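Local coordinates for protein spydx (Streptococcus pyogenes, PDB 2J43) that binds alpha-glucans such as host lung glycogen through its pair of family 41 carbohydrate-binding modules, as part of a probable surface-attached pullulanase, at residues E16-G19 against S20-L23; G27-D30 against Q31-K34; V57-A61 against K62-Q66. One frame throughout, in Å; residues are numbered along the deposited sequence. Where two conformers were deposited one is given.

In the fold
All three contacts are local, lie near the surface of the first carbohydrate-binding module and sit at ends of its two facing sheets. Interactions 1 and 2 flank the strand 21-27: two turns lead into it, and a loop leaves it. Interaction 3 forms where the chain passes from strand 53-58 to strand 66-73 of the other sheet. Backbone bonds and a water hold 16-23, V29 and P32 meet by apolar contact in 27-34, and in 57-66 an arginine bonds to one carbonyl and weakly to the next. Interactions 2 and 3 are neighbours, with D28 probably bonded through its backbone to A60 and Q66, whereas interaction 1 meets interaction 3 in the interior, where L23 packs on V57.

Interaction 1: E16-G19 against S20-L23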
# COMPACT_ATOMS: atom_id res chain seq x y z
N GLU A 16 12.24 -11.37 -21.43
CA GLU A 16 13.16 -12.20 -20.71
C GLU A 16 12.37 -13.33 -20.03
O GLU A 16 11.30 -13.10 -19.44
CB GLU A 16 13.86 -11.37 -19.61
CG GLU A 16 14.91 -10.44 -20.13
CD GLU A 16 16.25 -11.10 -20.42
OE1 GLU A 16 16.40 -12.34 -20.30
OE2 GLU A 16 17.12 -10.35 -20.82
N SER A 17 12.92 -14.53 -20.11
CA SER A 17 12.38 -15.70 -19.43
C SER A 17 12.69 -15.70 -17.95
O SER A 17 13.81 -15.34 -17.58
CB SER A 17 13.04 -16.93 -20.04
OG SER A 17 12.53 -17.09 -21.35
N LEU A 18 11.77 -16.19 -17.12
CA LEU A 18 12.03 -16.32 -15.70
C LEU A 18 13.29 -17.12 -15.42
O LEU A 18 13.95 -16.91 -14.42
CB LEU A 18 10.83 -16.91 -14.94
CG LEU A 18 9.55 -16.04 -14.99
CD1 LEU A 18 8.36 -16.83 -14.38
CD2 LEU A 18 9.79 -14.80 -14.18
N GLY A 19 13.58 -18.13 -16.26
CA GLY A 19 14.72 -18.98 -16.11
C GLY A 19 16.04 -18.32 -16.32
O GLY A 19 17.08 -18.91 -16.07
N SER A 20 15.99 -17.11 -16.88
CA SER A 20 17.17 -16.27 -17.09
C SER A 20 17.19 -15.02 -16.26
O SER A 20 18.19 -14.30 -16.33
CB SER A 20 17.20 -15.85 -18.56
OG SER A 20 17.08 -17.03 -19.42
N LEU A 21 16.14 -14.76 -15.50
CA LEU A 21 16.04 -13.55 -14.66
C LEU A 21 16.42 -13.82 -13.20
O LEU A 21 16.04 -14.82 -12.60
CB LEU A 21 14.63 -12.99 -14.68
CG LEU A 21 14.22 -12.33 -15.98
CD1 LEU A 21 12.71 -12.05 -15.94
CD2 LEU A 21 15.09 -11.08 -16.17
N GLY A 22 17.16 -12.88 -12.61
CA GLY A 22 17.48 -12.94 -11.19
C GLY A 22 17.09 -11.69 -10.42
O GLY A 22 17.13 -10.56 -10.97
N LEU A 23 16.76 -11.89 -9.15
CA LEU A 23 16.54 -10.79 -8.19
C LEU A 23 17.76 -10.77 -7.28
O LEU A 23 17.98 -11.63 -6.45
CB LEU A 23 15.29 -11.03 -7.35
CG LEU A 23 14.90 -9.93 -6.37
CD1 LEU A 23 14.70 -8.62 -7.12
CD2 LEU A 23 13.63 -10.27 -5.56
O HOH W 1 16.42 -17.58 -13.14
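Two consecutive type I beta turns, S17 to S20 and L18 to L21, carry the chain into the strand 21-27. The first is closed by S20 N donating to S17 O at 2.9 Å, with an N-H...O angle of 154°; the donor stands well above the carbonyl plane instead of on a lone pair. One residue on, L21 N reaches L18 O at 3.3 Å, a weak bond. Water 1 bridges the same turn: it donates both to L18 O and to L21 O, the latter at 2.8 Å, and so links the carbonyl at the start of the turn to the first carbonyl of the strand. L21 and E16 pack together on one flank of the bend. L21 swings CG beside its own backbone N and away from its carbonyl carbon (chi1 -72°), which brings the branch point to 3.4 Å from S17 O and lays CD2 against E16 CB at 3.7 Å. Its other methyl, CD1, comes no closer than 4.4 Å to L18 CD2, a looser apolar touch. E16, bent at chi2, passes its CB and CG across the isobutyl group at a slant while OE1 comes 4.0 Å from S20 CB. The strongest polar tie of that carboxylate lies elsewhere: OE2 bonds to N73 ND2 on the adjoining strand 66-73. L21 is buried, packing also on I71 and L79, whereas S17 and G19 remain exposed at the outside of the turn. L18 turns instead to L12 and Y53. Successive type I turns of this kind, spanned by a bridging water, here form the entry to a central strand of one sheet in the beta-sandwich module.

Interaction 2: G27-D30 against Q31-K34; sequences GDVD and QPSK
OD2 of D28 takes the backbone N-H groups of both Q65 and Q66 and so ties the start of this loop, where V29 meets P32, to the 62-66 loop. The bend at D28 is closed by V29 N reaching G27 O at 2.9 Å, a weak bond. Beyond it the buried V29 meets the proline through one branch: CG2, between its backbone N and carbonyl carbon, lies 3.7 Å from P32 N and 3.9 Å from P32 CG, so the methyl lies over the face of the pyrrolidine ring. On its interior side V29 touches V57. On the outer side D30 and Q31 run alongside each other and point the same way. Q31 is bent at chi2 (-73°), folding its chain back over the preceding peptide, with CG 3.3 Å and CD 3.4 Å from D30 O. Carboxylate and amide planes stand almost perpendicular, 86° apart. D30 OD2 meets the glutamine through CG at 3.5 Å, while OE1, like it an acceptor, lies 3.6 Å from the same oxygen. Further along, S33 bonds to V25 N through OG, drawing the loop back along strand 21-27. An inverse gamma turn centred on D28, followed by valine-on-proline packing, marks the exit of a sandwich strand into a surface loop.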
# COMPACT_ATOMS: atom_id res chain seq x y z
N GLY A 27 21.48 -4.70 1.34
CA GLY A 27 20.88 -4.00 2.46
C GLY A 27 20.41 -4.99 3.52
O GLY A 27 21.06 -6.00 3.78
N ASP A 28 19.26 -4.69 4.11
CA ASP A 28 18.82 -5.39 5.33
C ASP A 28 18.06 -6.67 5.00
O ASP A 28 16.98 -6.91 5.50
CB ASP A 28 17.98 -4.44 6.20
CG ASP A 28 18.78 -3.27 6.69
OD1 ASP A 28 20.00 -3.43 6.96
OD2 ASP A 28 18.29 -2.15 6.81
N VAL A 29 18.66 -7.49 4.16
CA VAL A 29 18.18 -8.80 3.78
C VAL A 29 18.98 -9.86 4.57
O VAL A 29 20.08 -9.55 5.07
CB VAL A 29 18.26 -9.02 2.24
CG1 VAL A 29 17.37 -8.04 1.52
CG2 VAL A 29 19.65 -8.88 1.69
N ASP A 30 18.41 -11.04 4.70
CA ASP A 30 19.05 -12.13 5.44
C ASP A 30 20.33 -12.58 4.78
O ASP A 30 21.34 -12.83 5.45
CB ASP A 30 18.06 -13.27 5.63
CG ASP A 30 18.60 -14.35 6.52
OD1 ASP A 30 18.99 -14.00 7.63
OD2 ASP A 30 18.69 -15.51 6.17
N GLN A 31 20.31 -12.69 3.46
CA GLN A 31 21.44 -13.23 2.71
C GLN A 31 21.66 -12.36 1.45
O GLN A 31 21.13 -12.66 0.41
CB GLN A 31 21.17 -14.68 2.31
CG GLN A 31 20.98 -15.57 3.56
CD GLN A 31 22.25 -15.89 4.35
OE1 GLN A 31 22.14 -16.32 5.52
NE2 GLN A 31 23.44 -15.73 3.73
N PRO A 32 22.48 -11.32 1.56
CA PRO A 32 22.80 -10.53 0.37
C PRO A 32 23.34 -11.42 -0.71
O PRO A 32 24.05 -12.39 -0.48
CB PRO A 32 23.85 -9.56 0.88
CG PRO A 32 23.46 -9.38 2.29
CD PRO A 32 23.15 -10.76 2.75
N SER A 33 23.01 -11.07 -1.94
CA SER A 33 23.48 -11.78 -3.12
C SER A 33 24.97 -11.74 -3.22
O SER A 33 25.60 -10.72 -2.90
CB SER A 33 22.85 -11.21 -4.40
OG SER A 33 21.42 -11.34 -4.35
N LYS A 34 25.57 -12.84 -3.65
CA LYS A 34 26.98 -12.90 -3.89
C LYS A 34 27.26 -13.63 -5.19
O LYS A 34 26.41 -14.39 -5.68
CB LYS A 34 27.71 -13.51 -2.69
CG LYS A 34 27.42 -14.89 -2.42
CD LYS A 34 28.13 -15.34 -1.08
CE LYS A 34 28.11 -16.86 -0.88
NZ LYS A 34 28.22 -17.22 0.58

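Interaction 3: V57-A61 against K62-Q66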
# COMPACT_ATOMS: atom_id res chain seq x y z
N VAL A 57 11.41 -12.26 -0.16
CA VAL A 57 12.83 -12.04 0.10
C VAL A 57 13.03 -12.09 1.63
O VAL A 57 12.54 -11.23 2.34
CB VAL A 57 13.31 -10.69 -0.39
CG1 VAL A 57 14.81 -10.50 -0.06
CG2 VAL A 57 13.10 -10.52 -1.93
N PRO A 58 13.75 -13.08 2.15
CA PRO A 58 14.03 -13.11 3.58
C PRO A 58 14.79 -11.87 4.02
O PRO A 58 15.75 -11.44 3.38
CB PRO A 58 14.90 -14.38 3.75
CG PRO A 58 14.48 -15.24 2.61
CD PRO A 58 14.30 -14.27 1.48
N LEU A 59 14.35 -11.29 5.13
CA LEU A 59 14.94 -10.08 5.68
C LEU A 59 15.87 -10.34 6.86
O LEU A 59 15.81 -11.37 7.47
CB LEU A 59 13.86 -9.10 6.14
CG LEU A 59 12.95 -8.54 5.05
CD1 LEU A 59 11.91 -7.64 5.67
CD2 LEU A 59 13.77 -7.80 3.95
N ALA A 60 16.70 -9.38 7.14
CA ALA A 60 17.68 -9.50 8.22
C ALA A 60 16.98 -9.76 9.54
O ALA A 60 15.94 -9.19 9.82
CB ALA A 60 18.49 -8.27 8.30
N ALA A 61 17.64 -10.52 10.40
CA ALA A 61 17.10 -10.84 11.73
C ALA A 61 16.96 -9.60 12.59
O ALA A 61 16.06 -9.56 13.45
CB ALA A 61 18.00 -11.86 12.42
N LYS A 62 17.83 -8.62 12.40
CA LYS A 62 17.76 -7.36 13.13
C LYS A 62 18.07 -6.18 12.21
O LYS A 62 18.75 -6.33 11.20
CB LYS A 62 18.74 -7.38 14.31
CG LYS A 62 20.19 -7.47 13.88
CD LYS A 62 21.02 -8.39 14.77
CE LYS A 62 22.31 -8.81 14.09
NZ LYS A 62 22.10 -10.05 13.30
N HIS A 63 17.56 -5.01 12.57
CA HIS A 63 17.75 -3.74 11.89
C HIS A 63 17.23 -3.75 10.46
O HIS A 63 18.00 -3.64 9.50
CB HIS A 63 19.21 -3.25 11.97
CG HIS A 63 19.76 -3.29 13.37
ND1 HIS A 63 20.80 -4.13 13.74
CD2 HIS A 63 19.41 -2.61 14.49
CE1 HIS A 63 21.06 -3.95 15.03
NE2 HIS A 63 20.24 -3.03 15.50
N ARG A 64 15.91 -3.86 10.36
CA ARG A 64 15.19 -3.87 9.09
C ARG A 64 14.72 -2.47 8.70
O ARG A 64 13.63 -2.05 9.07
CB ARG A 64 14.02 -4.84 9.18
CG ARG A 64 14.42 -6.25 9.17
CD ARG A 64 13.28 -7.26 9.30
NE ARG A 64 12.46 -7.06 10.51
CZ ARG A 64 12.85 -7.45 11.73
NH1 ARG A 64 14.03 -8.02 11.92
NH2 ARG A 64 12.05 -7.22 12.77
N GLN A 65 15.56 -1.74 7.98
CA GLN A 65 15.29 -0.36 7.60
C GLN A 65 15.23 -0.13 6.10
O GLN A 65 14.47 0.72 5.64
CB GLN A 65 16.34 0.58 8.17
CG GLN A 65 16.35 0.59 9.71
CD GLN A 65 17.49 1.41 10.26
OE1 GLN A 65 18.68 1.04 10.11
NE2 GLN A 65 17.16 2.54 10.86
N GLN A 66 16.11 -0.80 5.35
CA GLN A 66 16.19 -0.54 3.91
C GLN A 66 16.65 -1.80 3.18
O GLN A 66 17.58 -2.47 3.63
CB GLN A 66 17.18 0.57 3.61
CG GLN A 66 16.92 1.90 4.32
CD GLN A 66 17.78 3.05 3.83
OE1 GLN A 66 17.75 3.39 2.63
NE2 GLN A 66 18.52 3.68 4.75
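R64 lays its aliphatic chain across L59 at about a right angle, CD resting 3.7 Å from L59 CB and 3.9 Å from L59 CD1. Its CG starts beside the backbone N, and the chain runs straight until a bend at chi3 (-56°) turns the guanidinium back toward the carbonyls of A60 and A61. NH1 then donates to A60 O at 3.1 Å with an N-H...O angle of 159°. This oxygen lies near the guanidinium plane, and the nitrogen lies in the plane of the A60 carbonyl, so the flat groups meet edge on. The same NH1 makes a second, weak bond to A61 O at 3.0 Å. Two successive carbonyls thus share one nitrogen, which limits rotation of the arginine head; CD also passes 3.3 Å from A60 O, tucking that oxygen into the curl of the side chain. The loop so braced links strand 53-58 in one sheet of the beta-sandwich to strand 66-73 in the other. NE bonds to P90 O in a different loop, bringing a third part of the chain to the same guanidinium. At the turn of the loop, A60 CB points toward the 62-66 side and sits 3.5 Å from K62 O. H63 follows with positive phi and psi, in the left-handed region, which helps the chain turn back toward L59. That leucine is buried, and on its inner side it packs against L5 of strand 4-9.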